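Diffuse adherence adhesin (Escherichia coli, PDB 4MEE) mediates bacterial attachment to mammalian cells, autoaggregation and biofilm formation, its C-terminal transport unit, described here, being a beta barrel of the outer membrane. Local coordinates at residues A[231-236]-A[268-273]; A[338-343]-A[374-379]; A[306-311]-A[349-354]; A[401-406]-A[424-429]. All blocks are in the same frame, centred on the assembly; numbering follows the deposited sequence.

All four contacts join neighbouring antiparallel strands of the autotransporter beta-domain, the membrane-embedded part of the adhesin's transport unit. Contact 1 pairs strands 230-249 and 255-272. Contacts 2 and 3 share strand 333-355, and their segments interleave in sequence: 306-311, 338-343, 349-354, 374-379. Their centres lie about 33 Å apart, on opposite sides of the chain's centre. Contact 4 follows in sequence, pairing 397-405 with 425-436; its centre is about 14 Å from that of contact 2, and the two touch where A374 pairs with W402 and H341 meets N401. In contact 2 the barrel wall turns polar groups inward and apolar ones outward, whereas in contact 3 the inner face is apolar, where helix 149-162 lies.

Contact 1 (A[231-236]-A[268-273])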
# COMPACT_ATOMS: atom_id res chain seq x y z
N ASP A 231 -25.44 1.30 6.06
CA ASP A 231 -24.70 1.97 7.11
C ASP A 231 -23.50 2.62 6.51
O ASP A 231 -22.68 1.95 5.93
CB ASP A 231 -24.16 0.98 8.10
CG ASP A 231 -25.15 -0.05 8.44
OD1 ASP A 231 -26.10 -0.22 7.66
OD2 ASP A 231 -25.00 -0.70 9.49
N PHE A 232 -23.36 3.92 6.71
CA PHE A 232 -22.23 4.64 6.17
C PHE A 232 -21.31 5.13 7.26
O PHE A 232 -21.74 5.38 8.37
CB PHE A 232 -22.73 5.84 5.42
CG PHE A 232 -23.59 5.51 4.27
CD1 PHE A 232 -24.91 5.20 4.45
CD2 PHE A 232 -23.07 5.54 3.00
CE1 PHE A 232 -25.71 4.91 3.38
CE2 PHE A 232 -23.86 5.25 1.92
CZ PHE A 232 -25.18 4.93 2.11
N THR A 233 -20.03 5.27 6.92
CA THR A 233 -19.09 5.91 7.80
C THR A 233 -18.24 6.90 7.05
O THR A 233 -17.85 6.63 5.94
CB THR A 233 -18.11 4.91 8.36
OG1 THR A 233 -18.68 4.28 9.51
CG2 THR A 233 -16.87 5.62 8.76
N LEU A 234 -17.96 8.04 7.65
CA LEU A 234 -17.07 9.01 7.03
C LEU A 234 -16.03 9.43 8.04
O LEU A 234 -16.38 9.77 9.15
CB LEU A 234 -17.84 10.22 6.58
CG LEU A 234 -18.46 9.93 5.23
CD1 LEU A 234 -19.97 10.00 5.33
CD2 LEU A 234 -17.91 10.86 4.17
N GLY A 235 -14.77 9.39 7.68
CA GLY A 235 -13.72 9.62 8.65
C GLY A 235 -12.59 10.37 8.04
O GLY A 235 -12.68 10.79 6.90
N ILE A 236 -11.52 10.57 8.79
CA ILE A 236 -10.35 11.20 8.24
C ILE A 236 -9.07 10.52 8.68
O ILE A 236 -9.00 9.97 9.76
CB ILE A 236 -10.31 12.69 8.57
CG1 ILE A 236 -9.85 12.93 9.98
CG2 ILE A 236 -11.71 13.26 8.54
CD1 ILE A 236 -10.56 14.13 10.52
N TYR A 268 -11.78 9.16 4.15
CA TYR A 268 -12.21 7.87 3.64
C TYR A 268 -13.69 7.62 3.86
O TYR A 268 -14.32 8.30 4.64
CB TYR A 268 -11.40 6.76 4.26
CG TYR A 268 -11.52 6.67 5.74
CD1 TYR A 268 -12.65 6.14 6.32
CD2 TYR A 268 -10.49 7.08 6.55
CE1 TYR A 268 -12.76 6.03 7.69
CE2 TYR A 268 -10.59 6.97 7.90
CZ TYR A 268 -11.72 6.46 8.47
OH TYR A 268 -11.80 6.36 9.82
N GLY A 269 -14.23 6.62 3.17
CA GLY A 269 -15.65 6.30 3.26
C GLY A 269 -15.89 4.81 3.31
O GLY A 269 -15.12 4.04 2.76
N THR A 270 -16.97 4.40 3.96
CA THR A 270 -17.30 3.00 4.09
C THR A 270 -18.78 2.76 3.93
O THR A 270 -19.57 3.58 4.34
CB THR A 270 -16.99 2.57 5.50
OG1 THR A 270 -15.71 1.93 5.52
CG2 THR A 270 -18.03 1.63 5.94
N TRP A 271 -19.17 1.63 3.35
CA TRP A 271 -20.59 1.32 3.21
C TRP A 271 -20.87 -0.14 3.37
O TRP A 271 -20.18 -0.93 2.79
CB TRP A 271 -21.04 1.65 1.81
CG TRP A 271 -22.43 1.29 1.54
CD1 TRP A 271 -23.52 1.90 2.05
CD2 TRP A 271 -22.91 0.26 0.68
NE1 TRP A 271 -24.65 1.32 1.57
CE2 TRP A 271 -24.30 0.31 0.72
CE3 TRP A 271 -22.29 -0.69 -0.12
CZ2 TRP A 271 -25.09 -0.55 0.01
CZ3 TRP A 271 -23.08 -1.54 -0.83
CH2 TRP A 271 -24.46 -1.47 -0.77
N TYR A 272 -21.90 -0.51 4.14
CA TYR A 272 -22.35 -1.89 4.23
C TYR A 272 -23.84 -1.91 4.05
O TYR A 272 -24.54 -1.17 4.70
CB TYR A 272 -22.03 -2.44 5.59
CG TYR A 272 -20.60 -2.68 5.78
CD1 TYR A 272 -19.74 -1.64 5.99
CD2 TYR A 272 -20.09 -3.94 5.72
CE1 TYR A 272 -18.42 -1.84 6.15
CE2 TYR A 272 -18.76 -4.17 5.89
CZ TYR A 272 -17.93 -3.11 6.10
OH TYR A 272 -16.60 -3.31 6.27
N GLN A 273 -24.35 -2.74 3.14
CA GLN A 273 -25.79 -2.82 2.97
C GLN A 273 -26.54 -3.52 4.08
O GLN A 273 -27.59 -3.05 4.49
CB GLN A 273 -26.17 -3.42 1.63
CG GLN A 273 -25.88 -4.88 1.49
CD GLN A 273 -26.63 -5.46 0.34
OE1 GLN A 273 -26.35 -6.57 -0.09
NE2 GLN A 273 -27.58 -4.70 -0.19
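Y268 lays its ring over G235 of the neighbouring strand, and its side chain can be followed outward. CB leaves the strand with CG between the backbone N and carbonyl carbon (chi1 61°), which swings the ring across to residues 231-236. CD1 comes near G235 N, CE1 lies 3.8 Å from G235 CA, and CZ lies 3.7 Å from the same atom; across the ring, CE2 approaches I236 N at 3.8 Å. G235 CA thus sits over one ring face, toward the rim, as a CH-pi contact. The OH at the tip stays near G235 CA and is hydrogen-bonded to W189 NE1. Glycine suits the position because its bare CA lets the ring lie flat. An aromatic folded over a glycine on the adjacent strand is the mortise-tenon arrangement of outer-membrane beta barrels, and here it occurs within a beta hairpin of the autotransporter barrel. The backbones pair in antiparallel register, from the bond of D231 N to Y272 O (3.0 Å) to that of G235 N to Y268 O (3.3 Å). T233 and T270 share the face of Y268, their CB atoms 3.9 Å apart. On the other face, F232 and W271 point the same way, W271 CD1 lying 3.4 Å from F232 CE2 and over that ring; these large aromatics, their planes at 47°, probably suit the barrel's outer surface.

Contact 2 (A[338-343]-A[374-379])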
# COMPACT_ATOMS: atom_id res chain seq x y z
N LEU A 338 -16.43 -16.12 3.54
CA LEU A 338 -15.78 -15.94 2.24
C LEU A 338 -16.08 -14.56 1.66
O LEU A 338 -17.21 -14.07 1.74
CB LEU A 338 -16.20 -17.02 1.25
CG LEU A 338 -15.43 -18.35 1.25
CD1 LEU A 338 -16.14 -19.37 0.37
CD2 LEU A 338 -13.98 -18.18 0.81
N GLN A 339 -15.06 -13.94 1.07
CA GLN A 339 -15.17 -12.59 0.55
C GLN A 339 -14.43 -12.39 -0.78
O GLN A 339 -13.23 -12.11 -0.78
CB GLN A 339 -14.67 -11.58 1.59
CG GLN A 339 -14.94 -10.13 1.22
CD GLN A 339 -14.07 -9.15 1.98
OE1 GLN A 339 -14.57 -8.30 2.72
NE2 GLN A 339 -12.76 -9.26 1.81
N PRO A 340 -15.15 -12.53 -1.90
CA PRO A 340 -14.60 -12.09 -3.18
C PRO A 340 -14.68 -10.57 -3.27
O PRO A 340 -15.71 -9.99 -2.91
CB PRO A 340 -15.52 -12.74 -4.21
CG PRO A 340 -16.81 -12.94 -3.50
CD PRO A 340 -16.45 -13.21 -2.06
N HIS A 341 -13.60 -9.93 -3.72
CA HIS A 341 -13.53 -8.46 -3.74
C HIS A 341 -12.71 -7.90 -4.90
O HIS A 341 -11.87 -8.59 -5.48
CB HIS A 341 -13.01 -7.93 -2.41
CG HIS A 341 -11.65 -8.45 -2.04
ND1 HIS A 341 -11.47 -9.42 -1.08
CD2 HIS A 341 -10.42 -8.13 -2.50
CE1 HIS A 341 -10.18 -9.69 -0.97
NE2 HIS A 341 -9.52 -8.92 -1.82
N LEU A 342 -12.95 -6.63 -5.22
CA LEU A 342 -12.27 -5.92 -6.29
C LEU A 342 -11.94 -4.50 -5.84
O LEU A 342 -12.79 -3.83 -5.24
CB LEU A 342 -13.15 -5.90 -7.55
CG LEU A 342 -12.74 -5.10 -8.79
CD1 LEU A 342 -11.59 -5.75 -9.54
CD2 LEU A 342 -13.94 -4.92 -9.71
N GLN A 343 -10.72 -4.04 -6.13
CA GLN A 343 -10.24 -2.72 -5.71
C GLN A 343 -9.43 -2.05 -6.81
O GLN A 343 -8.63 -2.70 -7.48
CB GLN A 343 -9.40 -2.85 -4.43
CG GLN A 343 -8.94 -1.53 -3.83
CD GLN A 343 -7.87 -1.68 -2.76
OE1 GLN A 343 -7.28 -2.74 -2.59
NE2 GLN A 343 -7.63 -0.60 -2.02
N ALA A 374 -7.84 -7.78 -7.50
CA ALA A 374 -8.98 -8.68 -7.53
C ALA A 374 -8.62 -9.92 -6.73
O ALA A 374 -7.56 -10.51 -6.93
CB ALA A 374 -9.33 -9.06 -8.96
N GLY A 375 -9.50 -10.31 -5.80
CA GLY A 375 -9.18 -11.45 -4.95
C GLY A 375 -10.30 -11.95 -4.06
O GLY A 375 -11.44 -11.50 -4.15
N ILE A 376 -9.95 -12.91 -3.22
CA ILE A 376 -10.88 -13.48 -2.26
C ILE A 376 -10.22 -13.61 -0.90
O ILE A 376 -9.08 -14.06 -0.80
CB ILE A 376 -11.36 -14.87 -2.69
CG1 ILE A 376 -12.35 -15.41 -1.68
CG2 ILE A 376 -10.18 -15.83 -2.82
CD1 ILE A 376 -13.51 -16.15 -2.30
N ARG A 377 -10.95 -13.23 0.14
CA ARG A 377 -10.48 -13.45 1.51
C ARG A 377 -11.32 -14.49 2.24
O ARG A 377 -12.54 -14.46 2.19
CB ARG A 377 -10.47 -12.15 2.32
CG ARG A 377 -9.82 -12.34 3.68
CD ARG A 377 -10.11 -11.20 4.63
NE ARG A 377 -9.23 -10.05 4.41
CZ ARG A 377 -8.79 -9.25 5.38
NH1 ARG A 377 -9.13 -9.48 6.64
NH2 ARG A 377 -8.00 -8.23 5.08
N ALA A 378 -10.63 -15.38 2.94
CA ALA A 378 -11.28 -16.39 3.76
C ALA A 378 -11.00 -16.08 5.21
O ALA A 378 -9.85 -16.03 5.64
CB ALA A 378 -10.76 -17.77 3.40
N SER A 379 -12.06 -15.87 5.98
CA SER A 379 -11.91 -15.45 7.37
C SER A 379 -12.57 -16.48 8.28
O SER A 379 -13.65 -16.98 7.97
CB SER A 379 -12.58 -14.09 7.57
OG SER A 379 -12.97 -13.53 6.33
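H341 turns its imidazole over the backbone of G375, so that G375 O lies above the middle of one ring face. With CG between its own backbone N and carbonyl carbon (chi1 58°), the ring reaches across to the partner strand, and H341 CE1 comes within 3.8 Å of R377 N. Glycine fits because nothing projects from its CA into the ring's place. H341 NE2 is hydrogen-bonded to N401, next along the wall. Beside it Q339 and R377 run side by side in the same direction, the amide and guanidinium planes 60° apart; the R377 chain bends at its third torsion, and its NE forms a salt bridge with E399. On the reverse face everything is apolar: L338 and I376 meet at a slant, L338 CD2 lying 3.7 Å from I376 CD1, while L342 CD1 rests 4.0 Å from A374 CB. P340, whose nitrogen has no hydrogen to give, occupies a non-hydrogen-bonded pair with I376. Between the faces the strands are tied by backbone bonds such as H341 N to G375 O (2.7 Å). This alternation of polar and apolar residues along antiparallel strands is the signature of a transmembrane beta barrel, with a hydrophilic lumen and a surface probably facing lipid.

Contact 3 (A[306-311]-A[349-354])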
# COMPACT_ATOMS: atom_id res chain seq x y z
N TYR A 306 14.94 16.75 -4.36
CA TYR A 306 13.76 17.16 -5.10
C TYR A 306 12.48 16.79 -4.32
O TYR A 306 12.59 16.23 -3.24
CB TYR A 306 13.76 16.51 -6.48
CG TYR A 306 13.75 15.02 -6.52
CD1 TYR A 306 14.88 14.30 -6.25
CD2 TYR A 306 12.61 14.36 -6.86
CE1 TYR A 306 14.86 12.96 -6.30
CE2 TYR A 306 12.58 13.02 -6.90
CZ TYR A 306 13.71 12.34 -6.62
OH TYR A 306 13.65 11.02 -6.69
N ASN A 307 11.30 17.09 -4.85
CA ASN A 307 10.03 16.73 -4.19
C ASN A 307 9.10 15.95 -5.05
O ASN A 307 9.02 16.20 -6.22
CB ASN A 307 9.19 17.94 -3.91
CG ASN A 307 9.96 19.07 -3.33
OD1 ASN A 307 9.79 20.21 -3.73
ND2 ASN A 307 10.81 18.77 -2.36
N LEU A 308 8.30 15.06 -4.45
CA LEU A 308 7.19 14.45 -5.18
C LEU A 308 5.91 14.70 -4.41
O LEU A 308 5.86 14.53 -3.21
CB LEU A 308 7.33 12.95 -5.35
CG LEU A 308 8.47 11.97 -5.13
CD1 LEU A 308 8.79 11.28 -6.42
CD2 LEU A 308 9.71 12.57 -4.52
N ASN A 309 4.85 15.11 -5.09
CA ASN A 309 3.60 15.24 -4.37
C ASN A 309 2.39 15.03 -5.21
O ASN A 309 2.44 15.14 -6.41
CB ASN A 309 3.50 16.53 -3.57
CG ASN A 309 4.09 17.72 -4.28
OD1 ASN A 309 3.47 18.29 -5.18
ND2 ASN A 309 5.27 18.12 -3.86
N GLY A 310 1.27 14.71 -4.59
CA GLY A 310 0.13 14.48 -5.43
C GLY A 310 -1.04 13.83 -4.76
O GLY A 310 -1.10 13.73 -3.55
N LEU A 311 -1.95 13.35 -5.59
CA LEU A 311 -3.18 12.79 -5.12
C LEU A 311 -3.15 11.31 -5.33
O LEU A 311 -2.65 10.82 -6.31
CB LEU A 311 -4.32 13.34 -5.94
CG LEU A 311 -5.37 14.24 -5.31
CD1 LEU A 311 -4.74 15.40 -4.60
CD2 LEU A 311 -6.27 14.76 -6.41
N VAL A 349 0.81 10.76 -7.82
CA VAL A 349 1.96 11.48 -7.26
C VAL A 349 3.07 11.53 -8.31
O VAL A 349 3.56 10.50 -8.75
CB VAL A 349 2.48 10.83 -5.96
CG1 VAL A 349 3.71 11.58 -5.44
CG2 VAL A 349 1.40 10.82 -4.89
N THR A 350 3.43 12.75 -8.71
CA THR A 350 4.48 12.98 -9.69
C THR A 350 5.65 13.74 -9.08
O THR A 350 5.45 14.58 -8.20
CB THR A 350 3.96 13.76 -10.92
OG1 THR A 350 3.13 14.84 -10.49
CG2 THR A 350 3.16 12.85 -11.83
N PRO A 351 6.87 13.46 -9.56
CA PRO A 351 8.08 14.09 -9.06
C PRO A 351 8.28 15.43 -9.72
O PRO A 351 7.68 15.70 -10.77
CB PRO A 351 9.19 13.14 -9.51
CG PRO A 351 8.53 12.09 -10.34
CD PRO A 351 7.17 12.58 -10.69
N ASP A 352 9.10 16.26 -9.10
CA ASP A 352 9.59 17.48 -9.73
C ASP A 352 10.48 17.06 -10.87
O ASP A 352 11.06 15.98 -10.84
CB ASP A 352 10.41 18.29 -8.74
CG ASP A 352 9.57 19.22 -7.88
OD1 ASP A 352 8.34 19.32 -8.11
OD2 ASP A 352 10.14 19.86 -6.98
N THR A 353 10.58 17.91 -11.88
CA THR A 353 11.56 17.72 -12.91
C THR A 353 12.86 18.26 -12.36
O THR A 353 12.92 19.42 -11.97
CB THR A 353 11.17 18.49 -14.17
OG1 THR A 353 9.98 17.93 -14.72
CG2 THR A 353 12.28 18.42 -15.19
N HIS A 354 13.89 17.42 -12.30
CA HIS A 354 15.08 17.79 -11.56
C HIS A 354 16.37 17.66 -12.36
O HIS A 354 16.64 16.63 -12.98
CB HIS A 354 15.18 16.96 -10.28
CG HIS A 354 16.25 17.41 -9.34
ND1 HIS A 354 17.42 16.71 -9.16
CD2 HIS A 354 16.34 18.50 -8.54
CE1 HIS A 354 18.18 17.34 -8.28
NE2 HIS A 354 17.54 18.43 -7.89
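L308 and P351 make the close part of this contact: the two side chains meet at an angle, with L308 CD1 3.6 Å from P351 CB. V349 fills in beside them. Its CG1 stands anti to the backbone N (chi1 178°) and touches L308 CB at 3.9 Å, while CG2 lies 3.9 Å from G310 C, against a bare stretch of backbone. Branched and ring-shaped apolar residues suit this side, where L308 and V349 are buried. Farther along, Y306 turns its CB toward the imidazole of H354, 4.2 Å from the ring centroid and off-centre; the two rings are inclined by 32° to each other.

The other side is looser and more polar. N307 and D352 run side by side, their amide and carboxylate planes 63° apart, and the nearest pair, N307 OD1 and D352 OD2, consists of two acceptors that give no bond. What ties these residues is the backbone, D352 N donating to N307 O at 2.9 Å. N309 N likewise donates to T350 O (3.2 Å), but the return bond from T350 N to N309 O is weak. The contact links strands 303-327 and 333-355, one hairpin of the autotransporter barrel. Helix 149-162 lies against the inner, apolar face, where A160 meets L308 and V349, and M157 meets P351; strand 280-298 flanks residues 306-311 on the side away from 349-354.

Contact 4 (A[401-406]-A[424-429]); sequences NWIHNT and RNQGEI
The W402 indole and the amide of N425 lie nearly coplanar, side by side, with N425 OD1 at the indole edge. H404 CB lies over one face of that indole, toward the rim, and the imidazole of H404 also turns an edge to N425. One oxygen serves both rings. W402 NE1 donates to N425 OD1 at 3.2 Å in the carbonyl plane, on a lone pair; H404 ND1 donates to the same N425 OD1 at 3.3 Å from above that plane. With CG anti to the backbone N in both W402 and H404 (chi1 167° and 176°), the rings project from the same face and can converge on the asparagine.

On the other face I403 CB packs 3.9 Å from Q426 CB, and I403 CD1 reaches E428 CB at 3.7 Å. N401 ND2 donates to E428 OE1 (2.9 Å), met from above the carboxylate plane, and also to E399. Backbone bonds such as Q426 N to I403 O (2.8 Å) join the strands, and R424 of the adjoining loop forms a salt bridge with E408. Two donors on N425 OD1 should fix the amide's rotation, while E428, sharing its carboxylate between N401 and the salt-bridged K373, ties three strands into a polar network inside the barrel.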
# COMPACT_ATOMS: atom_id res chain seq x y z
N ASN A 401 -4.66 -12.28 -3.74
CA ASN A 401 -5.02 -11.23 -4.69
C ASN A 401 -4.19 -11.24 -5.98
O ASN A 401 -3.05 -11.71 -6.00
CB ASN A 401 -4.89 -9.84 -4.04
CG ASN A 401 -5.99 -9.55 -3.04
OD1 ASN A 401 -7.17 -9.78 -3.31
ND2 ASN A 401 -5.61 -9.03 -1.89
N TRP A 402 -4.79 -10.73 -7.05
CA TRP A 402 -4.09 -10.49 -8.30
C TRP A 402 -3.94 -8.98 -8.51
O TRP A 402 -4.92 -8.24 -8.58
CB TRP A 402 -4.82 -11.16 -9.47
CG TRP A 402 -4.36 -10.72 -10.84
CD1 TRP A 402 -3.07 -10.60 -11.27
CD2 TRP A 402 -5.19 -10.38 -11.95
NE1 TRP A 402 -3.04 -10.19 -12.58
CE2 TRP A 402 -4.33 -10.04 -13.02
CE3 TRP A 402 -6.58 -10.31 -12.15
CZ2 TRP A 402 -4.81 -9.65 -14.28
CZ3 TRP A 402 -7.05 -9.91 -13.40
CH2 TRP A 402 -6.17 -9.59 -14.44
N ILE A 403 -2.69 -8.54 -8.60
CA ILE A 403 -2.40 -7.13 -8.79
C ILE A 403 -2.06 -6.88 -10.25
O ILE A 403 -1.21 -7.56 -10.82
CB ILE A 403 -1.23 -6.67 -7.91
CG1 ILE A 403 -1.58 -6.82 -6.43
CG2 ILE A 403 -0.87 -5.22 -8.23
CD1 ILE A 403 -0.38 -6.94 -5.54
N HIS A 404 -2.75 -5.92 -10.84
CA HIS A 404 -2.48 -5.50 -12.20
C HIS A 404 -2.16 -4.02 -12.16
O HIS A 404 -2.80 -3.28 -11.43
CB HIS A 404 -3.71 -5.74 -13.06
CG HIS A 404 -3.57 -5.26 -14.47
ND1 HIS A 404 -2.72 -5.86 -15.37
CD2 HIS A 404 -4.16 -4.24 -15.13
CE1 HIS A 404 -2.80 -5.24 -16.53
NE2 HIS A 404 -3.67 -4.25 -16.42
N ASN A 405 -1.17 -3.60 -12.92
CA ASN A 405 -0.87 -2.17 -13.05
C ASN A 405 -0.99 -1.72 -14.48
O ASN A 405 -0.49 -2.38 -15.39
CB ASN A 405 0.52 -1.87 -12.53
CG ASN A 405 0.62 -2.02 -11.03
OD1 ASN A 405 0.09 -1.21 -10.28
ND2 ASN A 405 1.30 -3.07 -10.59
N THR A 406 -1.63 -0.57 -14.68
CA THR A 406 -1.77 0.02 -16.00
C THR A 406 -0.45 0.58 -16.54
O THR A 406 -0.17 0.45 -17.74
CB THR A 406 -2.89 1.07 -16.01
OG1 THR A 406 -4.13 0.42 -15.74
CG2 THR A 406 -2.99 1.74 -17.37
N ARG A 424 3.90 -5.33 -13.89
CA ARG A 424 2.59 -5.07 -14.45
C ARG A 424 1.60 -6.02 -13.81
O ARG A 424 0.47 -5.65 -13.52
CB ARG A 424 2.60 -5.27 -15.97
CG ARG A 424 3.62 -4.42 -16.71
CD ARG A 424 3.30 -4.32 -18.20
NE ARG A 424 2.43 -3.18 -18.51
CZ ARG A 424 2.88 -1.95 -18.73
NH1 ARG A 424 4.17 -1.68 -18.68
NH2 ARG A 424 2.03 -0.97 -19.00
N ASN A 425 2.04 -7.24 -13.57
CA ASN A 425 1.21 -8.24 -12.95
C ASN A 425 1.94 -8.84 -11.77
O ASN A 425 3.10 -9.20 -11.89
CB ASN A 425 0.86 -9.33 -13.95
CG ASN A 425 -0.09 -8.84 -15.02
OD1 ASN A 425 -1.30 -8.78 -14.80
ND2 ASN A 425 0.45 -8.48 -16.17
N GLN A 426 1.25 -8.94 -10.64
CA GLN A 426 1.84 -9.48 -9.43
C GLN A 426 0.86 -10.37 -8.71
O GLN A 426 -0.35 -10.22 -8.87
CB GLN A 426 2.26 -8.36 -8.50
CG GLN A 426 3.55 -7.67 -8.89
CD GLN A 426 3.91 -6.55 -7.94
OE1 GLN A 426 3.11 -5.64 -7.70
NE2 GLN A 426 5.12 -6.60 -7.40
N GLY A 427 1.37 -11.29 -7.90
CA GLY A 427 0.54 -12.12 -7.03
C GLY A 427 0.72 -11.73 -5.58
O GLY A 427 1.84 -11.52 -5.11
N GLU A 428 -0.38 -11.62 -4.84
CA GLU A 428 -0.28 -11.17 -3.47
C GLU A 428 -0.91 -12.16 -2.52
O GLU A 428 -1.99 -12.69 -2.79
CB GLU A 428 -0.91 -9.80 -3.32
CG GLU A 428 -0.88 -9.22 -1.92
CD GLU A 428 -1.86 -8.07 -1.77
OE1 GLU A 428 -2.92 -8.12 -2.42
OE2 GLU A 428 -1.57 -7.13 -1.01
N ILE A 429 -0.25 -12.41 -1.40
CA ILE A 429 -0.79 -13.29 -0.38
C ILE A 429 -0.69 -12.64 0.98
O ILE A 429 0.39 -12.27 1.43
CB ILE A 429 -0.05 -14.63 -0.33
CG1 ILE A 429 -0.63 -15.52 0.77
CG2 ILE A 429 1.43 -14.41 -0.07
CD1 ILE A 429 -1.72 -16.45 0.29